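Local coordinates for agmatine ureohydrolase (Thermoplasma volcanium GSS1, PDB 3PZL), which probably hydrolyses agmatine to putrescine and urea at a two-manganese centre, at residues V228-D231 with G232-P235; G209-K212 with Y213-V217; V292-A295 with S296-Y300; E272-P275 with L276-N279. One frame throughout, in Å; residues are numbered along the deposited sequence.

Contact 1. Residues V228-D231 with G232-P235; sequences VDMD and GIDP. With MN (manganese (II) ion), chain G; MN (manganese (II) ion), chain F.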
loop_
_atom_site.group_PDB
_atom_site.type_symbol
_atom_site.label_atom_id
_atom_site.label_comp_id
_atom_site.label_asym_id
_atom_site.label_seq_id
_atom_site.Cartn_x
_atom_site.Cartn_y
_atom_site.Cartn_z
ATOM N N VAL B 228 0.610 -27.733 5.884
ATOM C CA VAL B 228 0.864 -26.498 6.606
ATOM C C VAL B 228 -0.117 -25.374 6.225
ATOM O O VAL B 228 -0.037 -24.783 5.127
ATOM C CB VAL B 228 2.270 -26.029 6.404
ATOM C CG1 VAL B 228 2.550 -24.908 7.314
ATOM C CG2 VAL B 228 3.222 -27.108 6.695
ATOM N N ASP B 229 -1.066 -25.107 7.133
ATOM C CA ASP B 229 -2.010 -24.006 6.989
ATOM C C ASP B 229 -1.260 -22.807 7.532
ATOM O O ASP B 229 -0.938 -22.714 8.717
ATOM C CB ASP B 229 -3.245 -24.276 7.824
ATOM C CG ASP B 229 -4.379 -23.289 7.571
ATOM O OD1 ASP B 229 -4.082 -22.096 7.343
ATOM O OD2 ASP B 229 -5.564 -23.715 7.629
HETATM N N MSE B 230 -0.962 -21.885 6.644
HETATM C CA MSE B 230 0.054 -20.895 6.908
HETATM C C MSE B 230 -0.294 -20.012 8.100
HETATM O O MSE B 230 0.592 -19.407 8.706
HETATM C CB MSE B 230 0.236 -20.077 5.662
HETATM C CG MSE B 230 1.543 -19.429 5.549
HETATM SE SE MSE B 230 3.098 -20.609 5.243
HETATM C CE MSE B 230 4.384 -19.094 5.238
ATOM N N ASP B 231 -1.584 -19.942 8.437
ATOM C CA ASP B 231 -2.059 -19.119 9.569
ATOM C C ASP B 231 -1.808 -19.747 10.972
ATOM O O ASP B 231 -2.011 -19.096 12.001
ATOM C CB ASP B 231 -3.534 -18.778 9.385
ATOM C CG ASP B 231 -4.418 -19.978 9.519
ATOM O OD1 ASP B 231 -3.915 -21.127 9.565
ATOM O OD2 ASP B 231 -5.635 -19.798 9.603
ATOM N N GLY B 232 -1.366 -20.998 11.012
ATOM C CA GLY B 232 -0.854 -21.583 12.252
ATOM C C GLY B 232 0.348 -20.845 12.833
ATOM O O GLY B 232 0.635 -20.936 14.017
ATOM N N ILE B 233 1.032 -20.093 11.982
ATOM C CA ILE B 233 2.190 -19.330 12.357
ATOM C C ILE B 233 1.730 -17.987 12.877
ATOM O O ILE B 233 0.692 -17.519 12.462
ATOM C CB ILE B 233 3.104 -19.174 11.139
ATOM C CG1 ILE B 233 3.447 -20.583 10.612
ATOM C CG2 ILE B 233 4.393 -18.340 11.469
ATOM C CD1 ILE B 233 4.474 -20.630 9.509
ATOM N N ASP B 234 2.474 -17.378 13.808
ATOM C CA ASP B 234 2.072 -16.076 14.368
ATOM C C ASP B 234 2.177 -14.987 13.308
ATOM O O ASP B 234 3.187 -14.881 12.635
ATOM C CB ASP B 234 2.911 -15.711 15.620
ATOM C CG ASP B 234 2.396 -14.455 16.329
ATOM O OD1 ASP B 234 1.499 -14.556 17.214
ATOM O OD2 ASP B 234 2.879 -13.353 15.972
ATOM N N PRO B 235 1.138 -14.161 13.179
ATOM C CA PRO B 235 1.069 -13.071 12.204
ATOM C C PRO B 235 2.320 -12.191 12.068
ATOM O O PRO B 235 2.490 -11.519 11.014
ATOM C CB PRO B 235 -0.103 -12.252 12.696
ATOM C CG PRO B 235 -0.993 -13.274 13.320
ATOM C CD PRO B 235 -0.098 -14.257 13.977
HETATM MN MN MN G . -6.389 -22.225 9.392
HETATM MN MN MN F . -7.412 -24.662 7.466
#
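The carboxylates of Asp229 and Asp231 meet two manganese ions, while the backbone behind them folds onto Gly232. Gly232 N bonds to Asp229 O at 2.9 Å, coming in tilted 34° from the plane of the carbonyl, and this bond turns the chain back as it leaves the strand. The next turn is held more loosely by a weak bond from Ile233 N to Met230 O at 3.4 Å. OD2 of Asp229 bridges the metals, lying 2.1 Å from the manganese of chain F and 2.5 Å from that of chain G, so that one oxygen holds both ions. With CG anti to the backbone N (chi1 -171°), this carboxylate reaches beyond the strand end to the ions. Asp231 instead binds the chain G ion alone through OD2, with its OD1 2.7 Å from the same ion, a lopsided approach that could be bidentate. The pair is consistent with a DxD motif in which the first aspartate bridges and the second serves one ion. On the other side of the turn Met230, present as selenomethionine, puts SE 4.5 Å from Ile233 CD1, a loose apolar contact. Asp144 and His146 complete the chain G site, whereas His124, Asp144 and Asp148 join Asp229 around the other ion. Strand 223-229 runs between strands 138-143 and 265-271, with backbone bonds from Asp229 to Val143 and from Met230 to Val271, while Met230 and Ile233 pack against Leu285 of helix 281-303.

Contact 2. Residues G209-K212 with Y213-V217; sequences GIDK and YIEEV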
loop_
_atom_site.group_PDB
_atom_site.type_symbol
_atom_site.label_atom_id
_atom_site.label_comp_id
_atom_site.label_asym_id
_atom_site.label_seq_id
_atom_site.Cartn_x
_atom_site.Cartn_y
_atom_site.Cartn_z
ATOM N N GLY B 209 7.596 -26.509 24.505
ATOM C CA GLY B 209 8.445 -26.667 23.328
ATOM C C GLY B 209 7.748 -27.511 22.263
ATOM O O GLY B 209 6.851 -28.325 22.565
ATOM N N ILE B 210 8.163 -27.316 21.013
ATOM C CA ILE B 210 7.588 -28.029 19.881
ATOM C C ILE B 210 8.079 -29.469 19.839
ATOM O O ILE B 210 7.307 -30.381 19.507
ATOM C CB ILE B 210 7.849 -27.276 18.529
ATOM C CG1 ILE B 210 7.230 -28.003 17.316
ATOM C CG2 ILE B 210 9.339 -27.039 18.310
ATOM C CD1 ILE B 210 5.695 -28.042 17.273
ATOM N N ASP B 211 9.353 -29.672 20.186
ATOM C CA ASP B 211 9.964 -31.014 20.177
ATOM C C ASP B 211 9.129 -32.114 20.842
ATOM O O ASP B 211 8.941 -33.180 20.254
ATOM C CB ASP B 211 11.363 -30.990 20.774
ATOM C CG ASP B 211 12.427 -30.632 19.745
ATOM O OD1 ASP B 211 12.155 -30.685 18.528
ATOM O OD2 ASP B 211 13.558 -30.311 20.148
ATOM N N LYS B 212 8.613 -31.851 22.042
ATOM C CA LYS B 212 7.728 -32.803 22.717
ATOM C C LYS B 212 6.728 -33.389 21.733
ATOM O O LYS B 212 6.744 -34.575 21.484
ATOM C CB LYS B 212 7.000 -32.122 23.883
ATOM C CG LYS B 212 5.841 -32.898 24.500
ATOM C CD LYS B 212 5.358 -32.194 25.752
ATOM C CE LYS B 212 4.606 -33.142 26.711
ATOM N NZ LYS B 212 3.191 -33.325 26.276
ATOM N N TYR B 213 5.892 -32.535 21.149
ATOM C CA TYR B 213 4.847 -32.938 20.199
ATOM C C TYR B 213 5.376 -33.546 18.902
ATOM O O TYR B 213 4.735 -34.401 18.309
ATOM C CB TYR B 213 3.909 -31.756 19.948
ATOM C CG TYR B 213 3.425 -31.188 21.273
ATOM C CD1 TYR B 213 2.415 -31.831 22.008
ATOM C CD2 TYR B 213 4.011 -30.035 21.812
ATOM C CE1 TYR B 213 2.001 -31.337 23.204
ATOM C CE2 TYR B 213 3.597 -29.536 23.002
ATOM C CZ TYR B 213 2.602 -30.197 23.693
ATOM O OH TYR B 213 2.187 -29.712 24.895
ATOM N N ILE B 214 6.564 -33.109 18.490
ATOM C CA ILE B 214 7.302 -33.767 17.391
ATOM C C ILE B 214 7.703 -35.226 17.735
ATOM O O ILE B 214 7.513 -36.133 16.907
ATOM C CB ILE B 214 8.546 -32.972 17.015
ATOM C CG1 ILE B 214 8.137 -31.578 16.534
ATOM C CG2 ILE B 214 9.319 -33.692 15.953
ATOM C CD1 ILE B 214 9.298 -30.671 16.204
ATOM N N GLU B 215 8.249 -35.424 18.949
ATOM C CA GLU B 215 8.611 -36.752 19.469
ATOM C C GLU B 215 7.435 -37.729 19.431
ATOM O O GLU B 215 7.581 -38.849 18.943
ATOM C CB GLU B 215 9.163 -36.699 20.915
ATOM C CG GLU B 215 10.228 -35.626 21.232
ATOM C CD GLU B 215 11.515 -35.735 20.379
ATOM O OE1 GLU B 215 11.549 -36.555 19.413
ATOM O OE2 GLU B 215 12.490 -34.979 20.672
ATOM N N GLU B 216 6.283 -37.309 19.950
ATOM C CA GLU B 216 5.103 -38.167 19.971
ATOM C C GLU B 216 4.793 -38.708 18.564
ATOM O O GLU B 216 4.795 -39.930 18.362
ATOM C CB GLU B 216 3.869 -37.463 20.576
ATOM C CG GLU B 216 4.002 -36.989 22.023
ATOM C CD GLU B 216 2.838 -36.088 22.457
ATOM O OE1 GLU B 216 1.989 -35.723 21.602
ATOM O OE2 GLU B 216 2.779 -35.717 23.660
ATOM N N VAL B 217 4.586 -37.806 17.600
ATOM C CA VAL B 217 4.299 -38.164 16.194
ATOM C C VAL B 217 5.358 -39.091 15.574
ATOM O O VAL B 217 5.037 -40.128 15.023
ATOM C CB VAL B 217 4.164 -36.900 15.299
ATOM C CG1 VAL B 217 3.908 -37.278 13.879
ATOM C CG2 VAL B 217 3.034 -36.012 15.804
#
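The exposed Lys212 chain crosses over one face of the buried Tyr213 ring, its neighbour in helix 202-220. CG of Lys212 stands 4.1 Å from the Tyr213 ring centroid, 2° off the ring normal, a CH-pi contact over the face that CD extends towards CZ. The lysine chain starts anti to its amide nitrogen (chi1 168°), runs extended over the ring and bends at its last torsion, which brings NZ to a long salt bridge with Glu216 OE2 at 3.6 Å. At the ring edge Tyr213 CD2 comes 3.4 Å from Gly209 O, and its hydroxyl is hydrogen-bonded to Asn208 in the preceding turn. A serine in place of Tyr213 would probably deprive the aliphatic part of Lys212 of its platform and Asn208 of its hydroxyl partner, setting the lysine free to swing away from Glu216. Elsewhere Ile214 CD1 packs 3.6 Å from Ile210 CG1, one turn back. Backbone i to i+4 bonds underlie the turn, with Glu215 N meeting Asp211 O at 2.7 Å. This part of the helix therefore divides its chemistry: Ile210 and Ile214 pack on the side facing helix 251-261, Lys212 serves both an aromatic face and an acid four residues on, and salt bridges from Asp211 to Arg256 and from Glu215 to Arg260 probably offset two like charges, whose Asp211 OD1 and Glu215 OE2 lie 4.8 Å apart.

Contact 3. Residues V292-A295 with S296-Y300; sequences VFIA and SREKY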
loop_
_atom_site.group_PDB
_atom_site.type_symbol
_atom_site.label_atom_id
_atom_site.label_comp_id
_atom_site.label_asym_id
_atom_site.label_seq_id
_atom_site.Cartn_x
_atom_site.Cartn_y
_atom_site.Cartn_z
ATOM N N VAL B 292 13.344 -26.070 3.035
ATOM C CA VAL B 292 13.619 -26.815 4.247
ATOM C C VAL B 292 13.108 -28.262 4.177
ATOM O O VAL B 292 13.778 -29.188 4.626
ATOM C CB VAL B 292 13.057 -26.073 5.481
ATOM C CG1 VAL B 292 12.848 -27.010 6.667
ATOM C CG2 VAL B 292 13.973 -24.969 5.857
ATOM N N PHE B 293 11.925 -28.463 3.626
ATOM C CA PHE B 293 11.417 -29.806 3.499
ATOM C C PHE B 293 12.300 -30.664 2.606
ATOM O O PHE B 293 12.734 -31.749 3.015
ATOM C CB PHE B 293 10.015 -29.779 2.951
ATOM C CG PHE B 293 9.497 -31.112 2.587
ATOM C CD1 PHE B 293 8.833 -31.883 3.516
ATOM C CD2 PHE B 293 9.663 -31.607 1.320
ATOM C CE1 PHE B 293 8.323 -33.118 3.170
ATOM C CE2 PHE B 293 9.167 -32.854 0.978
ATOM C CZ PHE B 293 8.488 -33.600 1.896
ATOM N N ILE B 294 12.575 -30.188 1.395
ATOM C CA ILE B 294 13.376 -30.949 0.453
ATOM C C ILE B 294 14.783 -31.175 1.013
ATOM O O ILE B 294 15.243 -32.314 1.071
ATOM C CB ILE B 294 13.408 -30.271 -0.972
ATOM C CG1 ILE B 294 12.022 -30.284 -1.610
ATOM C CG2 ILE B 294 14.373 -30.940 -1.891
ATOM C CD1 ILE B 294 11.952 -29.488 -2.851
ATOM N N ALA B 295 15.439 -30.095 1.439
ATOM C CA ALA B 295 16.821 -30.156 1.884
ATOM C C ALA B 295 16.995 -31.097 3.058
ATOM O O ALA B 295 17.868 -31.950 3.037
ATOM C CB ALA B 295 17.395 -28.747 2.202
ATOM N N SER B 296 16.182 -30.953 4.088
ATOM C CA SER B 296 16.372 -31.784 5.272
ATOM C C SER B 296 16.075 -33.250 4.978
ATOM O O SER B 296 16.639 -34.150 5.610
ATOM C CB SER B 296 15.510 -31.318 6.428
ATOM O OG SER B 296 14.163 -31.566 6.127
ATOM N N ARG B 297 15.185 -33.497 4.027
ATOM C CA ARG B 297 14.926 -34.864 3.603
ATOM C C ARG B 297 16.109 -35.452 2.831
ATOM O O ARG B 297 16.442 -36.625 3.012
ATOM C CB ARG B 297 13.659 -34.940 2.751
ATOM C CG ARG B 297 13.242 -36.339 2.429
ATOM C CD ARG B 297 11.817 -36.370 1.923
ATOM N NE ARG B 297 11.285 -37.735 1.866
ATOM C CZ ARG B 297 11.530 -38.575 0.873
ATOM N NH1 ARG B 297 12.280 -38.175 -0.139
ATOM N NH2 ARG B 297 11.015 -39.799 0.878
ATOM N N GLU B 298 16.740 -34.641 1.983
ATOM C CA GLU B 298 17.889 -35.088 1.231
ATOM C C GLU B 298 19.049 -35.357 2.153
ATOM O O GLU B 298 19.842 -36.272 1.889
ATOM C CB GLU B 298 18.296 -34.072 0.150
ATOM C CG GLU B 298 17.377 -34.031 -1.081
ATOM C CD GLU B 298 17.297 -35.362 -1.820
ATOM O OE1 GLU B 298 18.323 -35.838 -2.309
ATOM O OE2 GLU B 298 16.205 -35.928 -1.941
ATOM N N LYS B 299 19.153 -34.560 3.224
ATOM C CA LYS B 299 20.197 -34.742 4.255
ATOM C C LYS B 299 20.058 -36.099 4.909
ATOM O O LYS B 299 21.052 -36.720 5.251
ATOM C CB LYS B 299 20.121 -33.678 5.340
ATOM C CG LYS B 299 21.326 -33.619 6.265
ATOM C CD LYS B 299 20.935 -33.047 7.652
ATOM C CE LYS B 299 22.039 -32.166 8.283
ATOM N NZ LYS B 299 23.152 -32.954 8.845
ATOM N N TYR B 300 18.822 -36.558 5.074
ATOM C CA TYR B 300 18.584 -37.832 5.703
ATOM C C TYR B 300 19.053 -38.945 4.783
ATOM O O TYR B 300 19.780 -39.840 5.221
ATOM C CB TYR B 300 17.111 -38.014 6.118
ATOM C CG TYR B 300 16.875 -39.299 6.875
ATOM C CD1 TYR B 300 16.973 -39.344 8.254
ATOM C CD2 TYR B 300 16.588 -40.478 6.203
ATOM C CE1 TYR B 300 16.781 -40.535 8.943
ATOM C CE2 TYR B 300 16.397 -41.662 6.873
ATOM C CZ TYR B 300 16.489 -41.689 8.237
ATOM O OH TYR B 300 16.292 -42.888 8.901
#
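Hydrogen bonding centres on Val292 O, which accepts two donors from Ser296: the hydroxyl OG at 2.8 Å and the amide N at 3.0 Å. The amide comes in 35° out of the carbonyl plane and the hydroxyl 18° out of it. OG can reach back to the preceding turn because it sits between the backbone N and the carbonyl carbon (chi1 69°); Ser262 OG is a further partner of this buried hydroxyl. The regular alpha-helical pattern continues through Arg297 N to Phe293 O, Glu298 N to Ile294 O at 2.9 Å, and Lys299 N to Ala295 O. Replacing Ser296 with a valine is likely to leave Ser262 without its hydroxyl partner and Val292 O with the amide alone. Between the two segments apolar contact is slight: Phe293 CZ lies 4.3 Å from Arg297 CD, which approaches the ring obliquely, and Ile294 CG2 is 4.4 Å from Glu298 CG. The edge of the Phe293 ring meets CG1 of its neighbour Ile294. Polar ends lead away from the turn, Arg297 NH1 and Glu298 OE2 both bonding to Tyr37 OH, and Lys299 forming a salt bridge with Glu303. This part of helix 281-303 lies against the parallel sheet, Phe293 and Ile294 packing on strands 116-121 and 37-42 and the Phe293 ring stacking with Phe268 of strand 265-271, while Val292 and Phe293 also touch Ile258 of helix 251-261.

Contact 4. Residues E272-P275 with L276-N279; sequences EFSP and LYDN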
loop_
_atom_site.group_PDB
_atom_site.type_symbol
_atom_site.label_atom_id
_atom_site.label_comp_id
_atom_site.label_asym_id
_atom_site.label_seq_id
_atom_site.Cartn_x
_atom_site.Cartn_y
_atom_site.Cartn_z
ATOM N N GLU B 272 -3.231 -21.263 2.350
ATOM C CA GLU B 272 -3.979 -20.263 3.131
ATOM C C GLU B 272 -3.208 -18.999 3.459
ATOM O O GLU B 272 -3.459 -18.397 4.520
ATOM C CB GLU B 272 -4.585 -20.839 4.420
ATOM C CG GLU B 272 -5.646 -21.891 4.217
ATOM C CD GLU B 272 -6.966 -21.308 3.756
ATOM O OE1 GLU B 272 -7.161 -20.095 3.992
ATOM O OE2 GLU B 272 -7.809 -22.033 3.153
ATOM N N PHE B 273 -2.296 -18.587 2.577
ATOM C CA PHE B 273 -1.810 -17.196 2.648
ATOM C C PHE B 273 -2.096 -16.437 1.352
ATOM O O PHE B 273 -2.325 -17.056 0.330
ATOM C CB PHE B 273 -0.339 -17.093 3.087
ATOM C CG PHE B 273 0.642 -17.148 1.972
ATOM C CD1 PHE B 273 1.080 -18.372 1.470
ATOM C CD2 PHE B 273 1.159 -15.959 1.432
ATOM C CE1 PHE B 273 2.004 -18.416 0.430
ATOM C CE2 PHE B 273 2.074 -15.972 0.413
ATOM C CZ PHE B 273 2.494 -17.214 -0.101
ATOM N N SER B 274 -2.111 -15.110 1.427
ATOM C CA SER B 274 -2.506 -14.288 0.321
ATOM C C SER B 274 -1.540 -13.152 0.062
ATOM O O SER B 274 -1.531 -12.175 0.820
ATOM C CB SER B 274 -3.867 -13.684 0.575
ATOM O OG SER B 274 -4.244 -12.895 -0.567
ATOM N N PRO B 275 -0.766 -13.245 -1.051
ATOM C CA PRO B 275 0.338 -12.303 -1.416
ATOM C C PRO B 275 -0.111 -10.844 -1.550
ATOM O O PRO B 275 0.732 -9.959 -1.476
ATOM C CB PRO B 275 0.817 -12.793 -2.770
ATOM C CG PRO B 275 0.043 -14.071 -3.054
ATOM C CD PRO B 275 -1.115 -14.178 -2.131
ATOM N N LEU B 276 -1.413 -10.594 -1.739
ATOM C CA LEU B 276 -1.955 -9.226 -1.858
ATOM C C LEU B 276 -1.855 -8.433 -0.552
ATOM O O LEU B 276 -1.863 -7.170 -0.558
ATOM C CB LEU B 276 -3.425 -9.243 -2.317
ATOM C CG LEU B 276 -3.750 -10.035 -3.611
ATOM C CD1 LEU B 276 -5.272 -10.169 -3.894
ATOM C CD2 LEU B 276 -3.007 -9.471 -4.836
ATOM N N TYR B 277 -1.725 -9.166 0.553
ATOM C CA TYR B 277 -1.760 -8.545 1.866
ATOM C C TYR B 277 -0.435 -8.177 2.502
ATOM O O TYR B 277 -0.439 -7.672 3.616
ATOM C CB TYR B 277 -2.581 -9.366 2.824
ATOM C CG TYR B 277 -4.060 -9.198 2.576
ATOM C CD1 TYR B 277 -4.708 -9.960 1.581
ATOM C CD2 TYR B 277 -4.817 -8.255 3.331
ATOM C CE1 TYR B 277 -6.057 -9.804 1.341
ATOM C CE2 TYR B 277 -6.187 -8.096 3.099
ATOM C CZ TYR B 277 -6.792 -8.866 2.092
ATOM O OH TYR B 277 -8.133 -8.725 1.865
ATOM N N ASP B 278 0.680 -8.380 1.788
ATOM C CA ASP B 278 1.983 -7.864 2.243
ATOM C C ASP B 278 2.892 -7.595 1.063
ATOM O O ASP B 278 2.449 -7.652 -0.076
ATOM C CB ASP B 278 2.674 -8.773 3.290
ATOM C CG ASP B 278 3.314 -10.036 2.682
ATOM O OD1 ASP B 278 3.275 -10.259 1.450
ATOM O OD2 ASP B 278 3.878 -10.846 3.453
ATOM N N ASN B 279 4.160 -7.298 1.344
ATOM C CA ASN B 279 5.136 -6.996 0.291
ATOM C C ASN B 279 6.003 -8.153 -0.143
ATOM O O ASN B 279 6.918 -7.972 -0.941
ATOM C CB ASN B 279 6.013 -5.829 0.711
ATOM C CG ASN B 279 5.364 -4.509 0.407
ATOM O OD1 ASN B 279 4.696 -4.344 -0.636
ATOM N ND2 ASN B 279 5.561 -3.544 1.295
#
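Leu276 follows Pro275 round a tight turn, and its CB passes 4.1 Å from Ser274 OG. Next comes Tyr277, the residue that closes the turn: its N bonds to Ser274 O at 3.0 Å, with an N-H...O angle of 165°, the nitrogen lying 33° out of the carbonyl plane. The tyrosine ring turns an edge to the same serine, CD1 being 3.7 Å from Ser274 OG and 3.9 Å from Ser274 O, the latter in the plane of the ring. Ser274 OG, anti to its own backbone N (chi1 -179°), is thereby placed beside the ring edge, and it is hydrogen-bonded to Arg52 O. With Pro275 and Leu276 both in near-helical conformation between the bonded ends, this is a type I beta turn that is part of a short 3-10 segment. It belongs to the loop joining strand 265-271 to helix 281-303, on the side of the arginase-type alpha/beta fold where the strands run out towards the manganese site. At Asp278 the side chain folds back, OD1 coming 3.9 Å from Pro275 O, while its carboxylate bonds forward to Gly280 N and Thr282 OG1 at the start of helix 281-303. Asn279 then points away from the turn and across a subunit boundary, its ND2 hydrogen-bonded to Tyr277 O of the third subunit, while Leu276 packs on Tyr277 of the fourth subunit, whose own Leu276 packs on this Tyr277.

Overall arrangement
Contact 1 carries the metal site, and of the other three, contact 4 alone touches contact 1: Asp229 OD1 lies 3.2 Å from Glu272 CB, and Met230 CG 3.9 Å from Phe273 CB, with the two centres 12 Å apart. The turn in contact 4 itself stands back, the Ser274 side chain being about 13 Å from the nearer manganese, and faces other subunits. Contacts 2 and 3 are helical turns on the flanks of the sheet. Their centres are 18 and 21 Å from that of contact 1 and 19 Å from each other, without touching. Helix 202-220 precedes the strand leading into contact 1, while helix 281-303 follows the loop of contact 4.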